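Local coordinates for trehalose synthase regulatory protein (Candida albicans, PDB 5HUS) that probably acts as a regulatory subunit of trehalose synthase, its C-terminal domain having the HAD fold of the trehalose-phosphatase family, at residues A[21-26]-A[245-250]; A[12-17]-A[272-277]; A[95-100]-A[144-149]; A[111-116]-A[227-232]; A[27-32]-A[49-54]. One frame throughout, in Å; residues are numbered along the deposited sequence.

Contact 1. Residues A[21-26]-A[245-250]; sequences RLIILA and AVLYSG
Residues 21-26 and 245-250 are neighbouring parallel strands at the heart of the Rossmann-like sheet of the HAD fold, their axes 4.7 Å apart. Five backbone hydrogen bonds join them, from Leu-22 N to Ala-245 O at one end to Ala-26 N and Ser-249 O at the other. Leu-22, Ile-24 and Val-246 pack on helix 200-213, aliphatic groups that leave no polar atom to satisfy; Tyr-248, on the same face, meets Leu-74 and the ring of Tyr-260. On the other face Ile-23 and Leu-247 lie side by side, CG2 of the first 4.1 Å from CD2 of the second, both against Trp-14, and Leu-247 also against Leu-304.

The ring of Tyr-248 reaches along its neighbour past two residues, Ile-24 and Ala-26. Its CB and CG pass the carbonyl O of Ile-24, each 4.1 Å from it. With CG anti to the backbone N (chi1 175°), the ring runs along the adjacent strand, and CD2 meets Ile-24 CG2 at 3.7 Å. CZ then comes within 3.8 Å of Ala-26 CB and Tyr-248 OH within 3.3 Å of it; a methyl is small enough to admit the phenol. The hydroxyl hydrogen-bonds to Asp-256 and Asn-259, which fixes the position of the ring's far end.

Active HAD phosphatases carry their nucleophilic aspartate at the end of the strand that corresponds to 20-26; here the chain reads Ala-26, Leu-27, Glu-28, consistent with a regulatory role. At the strand ends, a water hydrogen-bonds to Ser-249 OG at 2.8 Å and donates weakly to the carbonyls of Ala-26 and Gly-250.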
# COMPACT_ATOMS: atom_id res chain seq x y z
N ARG A 21 -16.29 9.90 1.08
CA ARG A 21 -15.06 10.01 0.31
C ARG A 21 -13.98 9.16 0.97
O ARG A 21 -13.72 9.30 2.16
CB ARG A 21 -14.59 11.46 0.22
CG ARG A 21 -15.69 12.46 -0.15
CD ARG A 21 -15.23 13.87 0.18
NE ARG A 21 -16.31 14.85 0.13
CZ ARG A 21 -16.20 16.09 0.61
NH1 ARG A 21 -15.07 16.48 1.16
NH2 ARG A 21 -17.23 16.93 0.53
N LEU A 22 -13.36 8.28 0.18
CA LEU A 22 -12.33 7.37 0.68
C LEU A 22 -10.99 7.76 0.07
O LEU A 22 -10.86 7.84 -1.15
CB LEU A 22 -12.66 5.91 0.35
CG LEU A 22 -11.57 4.89 0.71
CD1 LEU A 22 -11.32 4.88 2.20
CD2 LEU A 22 -11.98 3.52 0.20
N ILE A 23 -10.01 8.02 0.93
CA ILE A 23 -8.70 8.45 0.49
C ILE A 23 -7.65 7.48 1.01
O ILE A 23 -7.58 7.23 2.21
CB ILE A 23 -8.38 9.88 0.96
CG1 ILE A 23 -9.37 10.86 0.33
CG2 ILE A 23 -6.95 10.25 0.62
CD1 ILE A 23 -9.28 12.29 0.85
N ILE A 24 -6.87 6.92 0.10
CA ILE A 24 -5.84 5.96 0.47
C ILE A 24 -4.49 6.50 0.05
O ILE A 24 -4.25 6.77 -1.13
CB ILE A 24 -6.10 4.58 -0.19
CG1 ILE A 24 -7.41 4.00 0.36
CG2 ILE A 24 -4.93 3.62 0.07
CD1 ILE A 24 -7.93 2.82 -0.40
N LEU A 25 -3.62 6.72 1.04
CA LEU A 25 -2.32 7.33 0.81
C LEU A 25 -1.20 6.32 1.05
O LEU A 25 -0.98 5.89 2.18
CB LEU A 25 -2.13 8.55 1.71
CG LEU A 25 -3.25 9.60 1.64
CD1 LEU A 25 -2.96 10.77 2.58
CD2 LEU A 25 -3.40 10.08 0.20
N ALA A 26 -0.50 5.95 -0.03
CA ALA A 26 0.67 5.08 0.08
C ALA A 26 1.90 5.94 0.28
O ALA A 26 2.48 6.44 -0.69
CB ALA A 26 0.81 4.19 -1.16
N ALA A 245 -16.77 8.74 -3.85
CA ALA A 245 -15.48 9.18 -4.37
C ALA A 245 -14.34 8.40 -3.72
O ALA A 245 -14.33 8.24 -2.50
CB ALA A 245 -15.29 10.67 -4.13
N VAL A 246 -13.41 7.94 -4.55
CA VAL A 246 -12.22 7.22 -4.06
C VAL A 246 -10.96 7.85 -4.65
O VAL A 246 -10.91 8.17 -5.85
CB VAL A 246 -12.25 5.72 -4.42
CG1 VAL A 246 -11.03 5.01 -3.85
CG2 VAL A 246 -13.53 5.08 -3.91
N LEU A 247 -9.94 8.04 -3.82
CA LEU A 247 -8.68 8.60 -4.27
C LEU A 247 -7.53 7.73 -3.78
O LEU A 247 -7.53 7.29 -2.63
CB LEU A 247 -8.52 10.04 -3.77
CG LEU A 247 -7.30 10.87 -4.22
CD1 LEU A 247 -7.67 12.35 -4.23
CD2 LEU A 247 -6.08 10.65 -3.34
N TYR A 248 -6.55 7.50 -4.64
CA TYR A 248 -5.34 6.80 -4.24
C TYR A 248 -4.14 7.62 -4.64
O TYR A 248 -4.06 8.09 -5.77
CB TYR A 248 -5.26 5.40 -4.87
CG TYR A 248 -3.97 4.66 -4.58
CD1 TYR A 248 -2.85 4.82 -5.40
CD2 TYR A 248 -3.86 3.82 -3.48
CE1 TYR A 248 -1.67 4.16 -5.13
CE2 TYR A 248 -2.68 3.16 -3.20
CZ TYR A 248 -1.59 3.33 -4.03
OH TYR A 248 -0.41 2.66 -3.78
N SER A 249 -3.20 7.80 -3.70
CA SER A 249 -1.95 8.48 -4.00
C SER A 249 -0.79 7.56 -3.67
O SER A 249 -0.81 6.87 -2.65
CB SER A 249 -1.82 9.79 -3.22
OG SER A 249 -0.59 10.43 -3.53
N GLY A 250 0.23 7.56 -4.52
CA GLY A 250 1.38 6.72 -4.27
C GLY A 250 2.63 7.25 -4.93
O GLY A 250 2.78 8.46 -5.14
O HOH W 1 1.68 9.23 -2.45

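Contact 2. Residues A[12-17]-A[272-277]; sequences KDWCSV and NTLTVT
Trp-14, in the last turn of helix 8-15, and Asn-272, at the start of strand 272-278, bring their CA atoms to 6.0 Å. Past the helix end the chain folds into an inverse gamma turn centred on Ser-16, closed by Val-17 N bonding to Cys-15 O at 2.7 Å. The carbonyl of Trp-14 is met by a side chain: Asn-272 ND2 donates to it across 3.0 Å in a nearly straight bond (169°). The acceptor lies in the asparagine's amide plane, whereas the donor is tilted 35° from the carbonyl plane. An amide suits this place because its two N-H bonds serve the carbonyl and a water that accepts from ND2 at 2.9 Å and donates to Ser-16 O. Val-17 CG1 also packs against the amide, 3.6 Å from Asn-272 CG.

The indole swings toward the strand because CG stands anti to the backbone N (chi1 171°). Its CD1 touches Leu-274 CB at 3.7 Å, and the leucine crosses it at about a right angle, reaching back with CD1 to Trp-14 CB. The ring continues over Ala-245, Leu-247 and Ile-23 and gives a weak hydrogen bond from NE1 to Val-246 O; helix 8-15 thus covers one face of three successive strands, 272-278, 243-250 and 20-26.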
# COMPACT_ATOMS: atom_id res chain seq x y z
N LYS A 12 -11.02 19.47 -5.50
CA LYS A 12 -12.35 19.96 -5.12
C LYS A 12 -13.43 19.45 -6.07
O LYS A 12 -14.56 19.22 -5.65
CB LYS A 12 -12.37 21.49 -5.07
CG LYS A 12 -11.63 22.08 -3.89
CD LYS A 12 -12.14 21.51 -2.58
CE LYS A 12 -11.49 22.20 -1.40
NZ LYS A 12 -12.01 21.69 -0.10
N ASP A 13 -13.08 19.30 -7.34
CA ASP A 13 -13.99 18.70 -8.31
C ASP A 13 -14.28 17.25 -7.92
O ASP A 13 -15.42 16.80 -7.98
CB ASP A 13 -13.40 18.76 -9.72
CG ASP A 13 -13.51 20.14 -10.33
OD1 ASP A 13 -14.32 20.95 -9.83
OD2 ASP A 13 -12.79 20.41 -11.32
N TRP A 14 -13.24 16.53 -7.53
CA TRP A 14 -13.37 15.16 -7.08
C TRP A 14 -14.25 15.07 -5.82
O TRP A 14 -15.05 14.15 -5.68
CB TRP A 14 -11.98 14.56 -6.81
CG TRP A 14 -11.99 13.22 -6.13
CD1 TRP A 14 -12.09 11.99 -6.73
CD2 TRP A 14 -11.88 12.97 -4.73
NE1 TRP A 14 -12.06 11.00 -5.78
CE2 TRP A 14 -11.93 11.58 -4.54
CE3 TRP A 14 -11.76 13.80 -3.60
CZ2 TRP A 14 -11.86 10.99 -3.28
CZ3 TRP A 14 -11.68 13.21 -2.35
CH2 TRP A 14 -11.73 11.81 -2.20
N CYS A 15 -14.11 16.06 -4.93
CA CYS A 15 -14.92 16.13 -3.72
C CYS A 15 -16.39 16.44 -3.99
O CYS A 15 -17.23 16.28 -3.11
CB CYS A 15 -14.37 17.20 -2.77
SG CYS A 15 -12.81 16.85 -1.99
N SER A 16 -16.68 16.92 -5.19
CA SER A 16 -18.02 17.42 -5.50
C SER A 16 -19.00 16.28 -5.71
O SER A 16 -19.51 16.07 -6.82
CB SER A 16 -17.98 18.33 -6.72
OG SER A 16 -19.20 19.04 -6.86
N VAL A 17 -19.26 15.53 -4.65
CA VAL A 17 -20.16 14.39 -4.71
C VAL A 17 -21.09 14.36 -3.50
O VAL A 17 -20.84 15.02 -2.49
CB VAL A 17 -19.40 13.04 -4.77
CG1 VAL A 17 -18.62 12.91 -6.07
CG2 VAL A 17 -18.48 12.90 -3.56
N ASN A 272 -16.78 9.09 -8.70
CA ASN A 272 -15.56 9.87 -8.83
C ASN A 272 -14.36 9.05 -8.36
O ASN A 272 -14.40 8.46 -7.28
CB ASN A 272 -15.65 11.17 -8.04
CG ASN A 272 -16.38 12.25 -8.79
OD1 ASN A 272 -17.01 11.99 -9.81
ND2 ASN A 272 -16.30 13.48 -8.30
N THR A 273 -13.33 8.98 -9.19
CA THR A 273 -12.07 8.33 -8.83
C THR A 273 -10.93 9.25 -9.23
O THR A 273 -11.05 10.02 -10.18
CB THR A 273 -11.89 6.94 -9.49
OG1 THR A 273 -11.74 7.09 -10.91
CG2 THR A 273 -13.08 6.03 -9.20
N LEU A 274 -9.83 9.19 -8.49
CA LEU A 274 -8.68 10.01 -8.82
C LEU A 274 -7.43 9.27 -8.38
O LEU A 274 -7.36 8.75 -7.27
CB LEU A 274 -8.76 11.38 -8.14
CG LEU A 274 -7.73 12.47 -8.47
CD1 LEU A 274 -8.31 13.84 -8.16
CD2 LEU A 274 -6.42 12.28 -7.71
N THR A 275 -6.45 9.20 -9.27
CA THR A 275 -5.16 8.64 -8.94
C THR A 275 -4.09 9.70 -9.15
O THR A 275 -4.11 10.43 -10.14
CB THR A 275 -4.84 7.40 -9.79
OG1 THR A 275 -5.05 7.71 -11.17
CG2 THR A 275 -5.74 6.24 -9.40
N VAL A 276 -3.17 9.81 -8.20
CA VAL A 276 -2.11 10.80 -8.28
C VAL A 276 -0.80 10.20 -7.78
O VAL A 276 -0.77 9.49 -6.78
CB VAL A 276 -2.46 12.08 -7.48
CG1 VAL A 276 -2.88 11.74 -6.06
CG2 VAL A 276 -1.29 13.06 -7.48
N THR A 277 0.28 10.46 -8.51
CA THR A 277 1.58 9.94 -8.11
C THR A 277 2.54 11.06 -7.75
O THR A 277 2.48 12.15 -8.31
CB THR A 277 2.22 9.08 -9.22
OG1 THR A 277 3.45 8.54 -8.73
CG2 THR A 277 2.50 9.90 -10.48
O HOH W 2 -18.44 15.32 -8.98

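Contact 3. Residues A[95-100]-A[144-149]; sequences IAENGN and ALDATV
Glu-97 thrusts its carboxylate into the loop 144-149, where CD lies against Leu-145 CB at 3.5 Å and the oxygens accept three hydrogen bonds from the loop. OE1 accepts two of them, from opposite faces of the carboxylate plane: Ala-147 N on the syn side at 2.9 Å, and the hydroxyl of Thr-148, whose OG1 stands above the plane at 2.7 Å. OE2 receives Asp-146 N, also syn, at 3.0 Å. The chain is extended beyond CG, so a glutamate has the length to present both oxygens to consecutive backbone N-H groups, and the grip should hold the carboxylate against rotation.

The loop is the turn of a beta hairpin, joining strands 141-144 and 149-152 of the small antiparallel sheet, which probably corresponds to the cap of HAD phosphatases. Glu-97 directly follows strand 93-96 of the Rossmann-like sheet, in a left-handed backbone conformation (phi 46°), and so bridges core and cap. Asp-146 OD2 comes as near as 4.0 Å to Glu-97 OE2; a salt bridge from Arg-79 to that same OD2, and a water near both oxygens, probably ease the repulsion.

Asn-100 adds a second point of contact. Its CG rests 3.5 Å from the methyl of Ala-147, and ND2 turns back to Glu-97 O, in the carbonyl plane, at 2.8 Å. A water donates both to Asn-100 OD1 and to Ala-147 O, tying the two segments together a second time.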
# COMPACT_ATOMS: atom_id res chain seq x y z
N ILE A 95 -3.27 0.44 6.99
CA ILE A 95 -3.12 -0.81 6.25
C ILE A 95 -1.64 -1.19 6.34
O ILE A 95 -0.78 -0.47 5.84
CB ILE A 95 -3.57 -0.67 4.78
CG1 ILE A 95 -5.01 -0.15 4.71
CG2 ILE A 95 -3.51 -2.02 4.09
CD1 ILE A 95 -5.42 0.29 3.31
N ALA A 96 -1.35 -2.32 6.99
CA ALA A 96 0.02 -2.72 7.29
C ALA A 96 0.52 -3.81 6.36
O ALA A 96 -0.27 -4.59 5.82
CB ALA A 96 0.13 -3.19 8.74
N GLU A 97 1.84 -3.87 6.20
CA GLU A 97 2.52 -4.83 5.32
C GLU A 97 1.83 -4.91 3.96
O GLU A 97 1.54 -5.99 3.44
CB GLU A 97 2.59 -6.22 5.97
CG GLU A 97 3.41 -6.20 7.27
CD GLU A 97 3.89 -7.57 7.70
OE1 GLU A 97 4.28 -8.39 6.83
OE2 GLU A 97 3.89 -7.83 8.92
N ASN A 98 1.57 -3.72 3.42
CA ASN A 98 1.06 -3.54 2.07
C ASN A 98 -0.30 -4.18 1.84
O ASN A 98 -0.68 -4.43 0.71
CB ASN A 98 2.07 -4.08 1.05
CG ASN A 98 1.86 -3.50 -0.33
OD1 ASN A 98 2.03 -4.19 -1.34
ND2 ASN A 98 1.48 -2.23 -0.38
N GLY A 99 -1.05 -4.43 2.91
CA GLY A 99 -2.39 -4.96 2.75
C GLY A 99 -2.72 -6.20 3.56
O GLY A 99 -3.89 -6.56 3.68
N ASN A 100 -1.70 -6.85 4.12
CA ASN A 100 -1.94 -8.09 4.87
C ASN A 100 -2.77 -7.87 6.14
O ASN A 100 -3.44 -8.78 6.61
CB ASN A 100 -0.61 -8.75 5.24
CG ASN A 100 0.04 -9.40 4.05
OD1 ASN A 100 -0.34 -10.51 3.64
ND2 ASN A 100 1.02 -8.72 3.46
N ALA A 144 12.47 -10.03 8.02
CA ALA A 144 11.27 -10.85 8.08
C ALA A 144 10.20 -10.16 8.92
O ALA A 144 10.40 -9.94 10.11
CB ALA A 144 11.59 -12.23 8.64
N LEU A 145 9.09 -9.80 8.29
CA LEU A 145 7.95 -9.26 9.04
C LEU A 145 6.97 -10.41 9.28
O LEU A 145 7.38 -11.58 9.27
CB LEU A 145 7.33 -8.09 8.28
CG LEU A 145 8.31 -6.93 8.02
CD1 LEU A 145 7.62 -5.71 7.39
CD2 LEU A 145 9.04 -6.52 9.30
N ASP A 146 5.69 -10.12 9.51
CA ASP A 146 4.76 -11.20 9.85
C ASP A 146 4.19 -11.90 8.61
O ASP A 146 3.86 -13.08 8.67
CB ASP A 146 3.61 -10.66 10.71
CG ASP A 146 4.10 -10.14 12.06
OD1 ASP A 146 5.15 -10.62 12.53
OD2 ASP A 146 3.44 -9.25 12.62
N ALA A 147 4.10 -11.17 7.50
CA ALA A 147 3.50 -11.71 6.28
C ALA A 147 4.25 -11.29 5.02
O ALA A 147 3.78 -11.49 3.90
CB ALA A 147 2.04 -11.28 6.18
N THR A 148 5.43 -10.69 5.20
CA THR A 148 6.27 -10.31 4.08
C THR A 148 7.72 -10.56 4.44
O THR A 148 8.08 -10.57 5.61
CB THR A 148 6.06 -8.82 3.67
OG1 THR A 148 6.08 -7.99 4.83
CG2 THR A 148 4.74 -8.62 2.98
N VAL A 149 8.54 -10.79 3.42
CA VAL A 149 9.97 -10.96 3.62
C VAL A 149 10.69 -10.08 2.62
O VAL A 149 10.30 -10.02 1.45
CB VAL A 149 10.42 -12.43 3.46
CG1 VAL A 149 11.91 -12.57 3.74
CG2 VAL A 149 9.61 -13.36 4.37
O HOH W 3 2.50 -7.02 11.04
O HOH W 4 1.82 -11.18 2.00

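Contact 4. Residues A[111-116]-A[227-232]; sequences ISLADK and EFQQPM
The amide of Gln-229 meets the peptide carbonyl of Leu-113 from above the carbonyl plane: NE2 donates to Leu-113 O at 2.9 Å, and stands 39° out of that plane. The bond is bent, and the acceptor in turn lies 21° out of the glutamine's own amide plane. A water also accepts from NE2, at 2.9 Å, and donates a hydrogen bond to Asp-115 OD1. The same amide nitrogen thus serves both a carbonyl and, through the water, a carboxylate, which suits a long neutral donor with two N-H bonds.

Beneath this polar end the aliphatic parts pack. Gln-229 is extended beyond CG and slides past Leu-113 in the opposite direction, with CG 3.9 Å from the leucine's CD1. That methyl is shared with Phe-228, whose CB also lies 3.9 Å from it; the phenyl ring leads off toward Val-221 and Leu-216. Leu-113 reaches the pair because its CG is anti to the backbone N (chi1 -168°).

Several carbonyls in and just after the short helix 225-229 are gripped by basic side chains of helix 200-213: Lys-203 bonds to Gln-229 O, and Arg-206 to the O atoms of Phe-228 and Gln-230. The other carboxylate oxygen, Asp-115 OD2, accepts from Glu-118 N, making this aspartate the N-cap of helix 116-136, just after edge strand 111-112 of the HAD core.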
# COMPACT_ATOMS: atom_id res chain seq x y z
N ILE A 111 -7.54 -6.43 11.50
CA ILE A 111 -8.09 -7.48 10.67
C ILE A 111 -6.97 -8.15 9.90
O ILE A 111 -6.15 -7.47 9.28
CB ILE A 111 -9.12 -6.94 9.67
CG1 ILE A 111 -10.32 -6.35 10.41
CG2 ILE A 111 -9.53 -8.04 8.69
CD1 ILE A 111 -11.21 -5.51 9.51
N SER A 112 -6.92 -9.47 9.95
CA SER A 112 -5.91 -10.20 9.19
C SER A 112 -6.49 -10.66 7.86
O SER A 112 -7.25 -11.63 7.79
CB SER A 112 -5.38 -11.38 10.00
OG SER A 112 -4.30 -12.00 9.31
N LEU A 113 -6.15 -9.94 6.80
CA LEU A 113 -6.48 -10.37 5.46
C LEU A 113 -5.60 -11.56 5.09
O LEU A 113 -6.03 -12.48 4.39
CB LEU A 113 -6.31 -9.21 4.47
CG LEU A 113 -6.85 -9.35 3.05
CD1 LEU A 113 -8.28 -9.88 3.04
CD2 LEU A 113 -6.78 -7.99 2.36
N ALA A 114 -4.35 -11.52 5.56
CA ALA A 114 -3.46 -12.67 5.47
C ALA A 114 -4.07 -13.83 6.23
O ALA A 114 -4.65 -13.65 7.30
CB ALA A 114 -2.08 -12.32 6.02
N ASP A 115 -3.98 -15.03 5.65
CA ASP A 115 -4.42 -16.24 6.33
C ASP A 115 -3.31 -16.80 7.21
O ASP A 115 -2.21 -17.05 6.72
CB ASP A 115 -4.86 -17.30 5.31
CG ASP A 115 -5.38 -18.54 5.98
OD1 ASP A 115 -6.55 -18.51 6.42
OD2 ASP A 115 -4.62 -19.53 6.07
N LYS A 116 -3.58 -16.98 8.50
CA LYS A 116 -2.53 -17.37 9.43
C LYS A 116 -1.98 -18.76 9.12
O LYS A 116 -0.79 -19.01 9.33
CB LYS A 116 -3.03 -17.30 10.87
CG LYS A 116 -1.89 -17.34 11.88
CD LYS A 116 -2.38 -17.15 13.31
CE LYS A 116 -1.32 -16.45 14.16
NZ LYS A 116 0.05 -17.00 13.92
N GLU A 227 -14.19 -14.25 1.60
CA GLU A 227 -14.69 -13.46 0.48
C GLU A 227 -13.73 -12.33 0.10
O GLU A 227 -13.58 -12.02 -1.08
CB GLU A 227 -16.07 -12.89 0.81
CG GLU A 227 -17.17 -13.93 0.93
CD GLU A 227 -18.49 -13.33 1.34
OE1 GLU A 227 -18.71 -12.12 1.07
OE2 GLU A 227 -19.32 -14.06 1.93
N PHE A 228 -13.10 -11.71 1.09
CA PHE A 228 -12.17 -10.63 0.81
C PHE A 228 -10.80 -11.15 0.36
O PHE A 228 -9.98 -10.40 -0.18
CB PHE A 228 -12.05 -9.71 2.03
CG PHE A 228 -13.33 -8.99 2.35
CD1 PHE A 228 -14.15 -9.43 3.37
CD2 PHE A 228 -13.73 -7.90 1.59
CE1 PHE A 228 -15.35 -8.79 3.65
CE2 PHE A 228 -14.93 -7.25 1.87
CZ PHE A 228 -15.73 -7.69 2.90
N GLN A 229 -10.56 -12.44 0.56
CA GLN A 229 -9.32 -13.07 0.13
C GLN A 229 -9.42 -13.67 -1.27
O GLN A 229 -8.42 -14.09 -1.85
CB GLN A 229 -8.93 -14.17 1.12
CG GLN A 229 -8.69 -13.68 2.53
CD GLN A 229 -8.64 -14.81 3.53
OE1 GLN A 229 -9.19 -15.89 3.31
NE2 GLN A 229 -7.97 -14.57 4.65
N GLN A 230 -10.64 -13.71 -1.81
CA GLN A 230 -10.88 -14.27 -3.14
C GLN A 230 -10.19 -13.40 -4.20
O GLN A 230 -9.87 -12.25 -3.93
CB GLN A 230 -12.39 -14.38 -3.41
CG GLN A 230 -13.05 -13.11 -3.92
CD GLN A 230 -14.56 -13.17 -3.85
OE1 GLN A 230 -15.13 -14.20 -3.47
NE2 GLN A 230 -15.22 -12.08 -4.21
N PRO A 231 -9.95 -13.95 -5.41
CA PRO A 231 -9.27 -13.16 -6.44
C PRO A 231 -10.03 -11.89 -6.82
O PRO A 231 -11.26 -11.85 -6.74
CB PRO A 231 -9.20 -14.12 -7.63
CG PRO A 231 -10.25 -15.15 -7.37
CD PRO A 231 -10.27 -15.31 -5.88
N MET A 232 -9.29 -10.87 -7.23
CA MET A 232 -9.87 -9.57 -7.57
C MET A 232 -10.85 -9.66 -8.74
O MET A 232 -11.64 -8.74 -8.95
CB MET A 232 -8.76 -8.58 -7.91
CG MET A 232 -7.90 -8.19 -6.72
SD MET A 232 -8.87 -7.43 -5.40
CE MET A 232 -9.64 -6.08 -6.28
O HOH W 5 -8.19 -16.53 6.79

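Contact 5. Residues A[27-32]-A[49-54]; sequences LEISSA and NVIDPS
Ile-29 and Ile-51 lie side by side, pointing the same way, with CD1 of Ile-29 3.7 Å from CG2 of Ile-51. The second torsion of Ile-29 (chi2 -61°) folds CD1 back to make that touch, while its CG2 meets Pro-53 CG at 3.7 Å. Between the backbones Ile-51 N donates to Glu-28 O at 3.2 Å, and Ser-30 N to Ile-51 O at 3.0 Å. The latter donor stands well above the carbonyl plane, in keeping with chains that diverge by about 51°. On the opposite face Val-50 CG1 presses on Ser-30 CB at 3.5 Å, tighter than usual for two carbons, and a small residue is what can be fitted there.

The pair is a minimal parallel sheet built just after strand 20-26, the region where HAD proteins usually carry their squiggle and flap; part of the connection between the two strands, residues 34-46, is not modelled. Both strands run on into local turns at the same end. Ser-30 OG accepts from Ala-32 N in an ST turn. Asp-52 is the N-cap of helix 53-59, its OD2 bonding weakly to Gly-55 N. Asp-52 OD2 also accepts a hydrogen bond from Ser-54 OG at 2.6 Å. Proline suits the first turn of that helix, where its missing N-H costs no helical bond.

Further out, Met-85 of helix 79-86 touches both Ile-29 and Pro-53, Leu-73 and Leu-56 close over Ile-29, and Ile-297 and Leu-301 of helix 297-304 pack on Ile-51. At the other end a water accepts from Glu-28 N and donates to Asn-49 O.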
# COMPACT_ATOMS: atom_id res chain seq x y z
N LEU A 27 2.29 6.11 1.53
CA LEU A 27 3.37 7.02 1.88
C LEU A 27 4.43 6.31 2.71
O LEU A 27 4.13 5.38 3.45
CB LEU A 27 2.84 8.22 2.67
CG LEU A 27 1.74 9.06 2.03
CD1 LEU A 27 1.24 10.11 3.00
CD2 LEU A 27 2.26 9.71 0.75
N GLU A 28 5.67 6.76 2.57
CA GLU A 28 6.75 6.27 3.41
C GLU A 28 6.75 7.06 4.72
O GLU A 28 7.05 8.25 4.73
CB GLU A 28 8.10 6.42 2.70
CG GLU A 28 8.22 5.61 1.42
CD GLU A 28 8.54 4.15 1.67
OE1 GLU A 28 9.69 3.86 2.06
OE2 GLU A 28 7.65 3.30 1.47
N ILE A 29 6.37 6.41 5.81
CA ILE A 29 6.28 7.08 7.09
C ILE A 29 7.52 6.73 7.92
O ILE A 29 7.90 5.57 8.01
CB ILE A 29 5.00 6.68 7.84
CG1 ILE A 29 3.77 7.01 7.00
CG2 ILE A 29 4.92 7.37 9.19
CD1 ILE A 29 3.62 8.48 6.68
N SER A 30 8.15 7.75 8.49
CA SER A 30 9.37 7.54 9.27
C SER A 30 9.42 8.49 10.45
O SER A 30 9.08 9.66 10.32
CB SER A 30 10.60 7.72 8.39
OG SER A 30 11.79 7.73 9.17
N SER A 31 9.86 7.98 11.60
CA SER A 31 10.03 8.82 12.78
C SER A 31 11.44 9.40 12.84
O SER A 31 11.77 10.15 13.76
CB SER A 31 9.72 8.04 14.06
OG SER A 31 8.36 7.65 14.10
N ALA A 32 12.26 9.06 11.85
CA ALA A 32 13.63 9.56 11.76
C ALA A 32 13.67 11.08 11.66
O ALA A 32 12.77 11.70 11.11
CB ALA A 32 14.34 8.95 10.57
N ASN A 49 10.76 12.19 -0.14
CA ASN A 49 9.31 12.18 0.03
C ASN A 49 8.91 11.25 1.17
O ASN A 49 8.21 10.26 0.98
CB ASN A 49 8.62 11.76 -1.26
CG ASN A 49 8.51 12.89 -2.25
OD1 ASN A 49 8.21 14.03 -1.88
ND2 ASN A 49 8.75 12.59 -3.52
N VAL A 50 9.39 11.59 2.36
CA VAL A 50 9.12 10.84 3.57
C VAL A 50 8.54 11.81 4.59
O VAL A 50 8.88 12.99 4.58
CB VAL A 50 10.40 10.17 4.11
CG1 VAL A 50 10.10 9.34 5.34
CG2 VAL A 50 11.03 9.30 3.02
N ILE A 51 7.64 11.35 5.44
CA ILE A 51 7.08 12.22 6.46
C ILE A 51 6.82 11.46 7.76
O ILE A 51 6.65 10.24 7.75
CB ILE A 51 5.78 12.91 5.97
CG1 ILE A 51 5.45 14.14 6.82
CG2 ILE A 51 4.62 11.92 5.93
CD1 ILE A 51 4.62 15.18 6.12
N ASP A 52 6.80 12.18 8.87
CA ASP A 52 6.55 11.61 10.18
C ASP A 52 5.05 11.57 10.48
O ASP A 52 4.27 12.31 9.88
CB ASP A 52 7.29 12.41 11.26
CG ASP A 52 6.89 13.86 11.27
OD1 ASP A 52 7.04 14.54 10.23
OD2 ASP A 52 6.40 14.33 12.32
N PRO A 53 4.63 10.70 11.42
CA PRO A 53 3.21 10.56 11.76
C PRO A 53 2.54 11.86 12.18
O PRO A 53 1.48 12.19 11.66
CB PRO A 53 3.24 9.57 12.92
CG PRO A 53 4.45 8.72 12.64
CD PRO A 53 5.46 9.68 12.09
N SER A 54 3.16 12.60 13.09
CA SER A 54 2.58 13.85 13.57
C SER A 54 2.46 14.89 12.46
O SER A 54 1.49 15.64 12.41
CB SER A 54 3.41 14.42 14.72
OG SER A 54 4.75 14.63 14.32
O HOH W 6 6.20 8.68 0.53

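Overall arrangement
Contacts 1 and 2 adjoin, their centres 9 Å apart: strand 243-250 pairs with 20-26 on one side and with 272-278 on the other, so these chain-distant segments build one half of the main HAD sheet. Contact 5 follows directly from contact 1 in sequence, at the end of strand 20-26. Contacts 3 and 4 lie 13 Å apart, centre to centre, toward the sheet's other edge, and meet through Asn-100 O and Ala-114 N; their segments alternate along the chain. Contact 3 lies about 28 Å from contact 2, centre to centre. Between the segments of contact 1 come those of 3, 4 and 5, so the small antiparallel sheet is an insertion in a core closed by late strands.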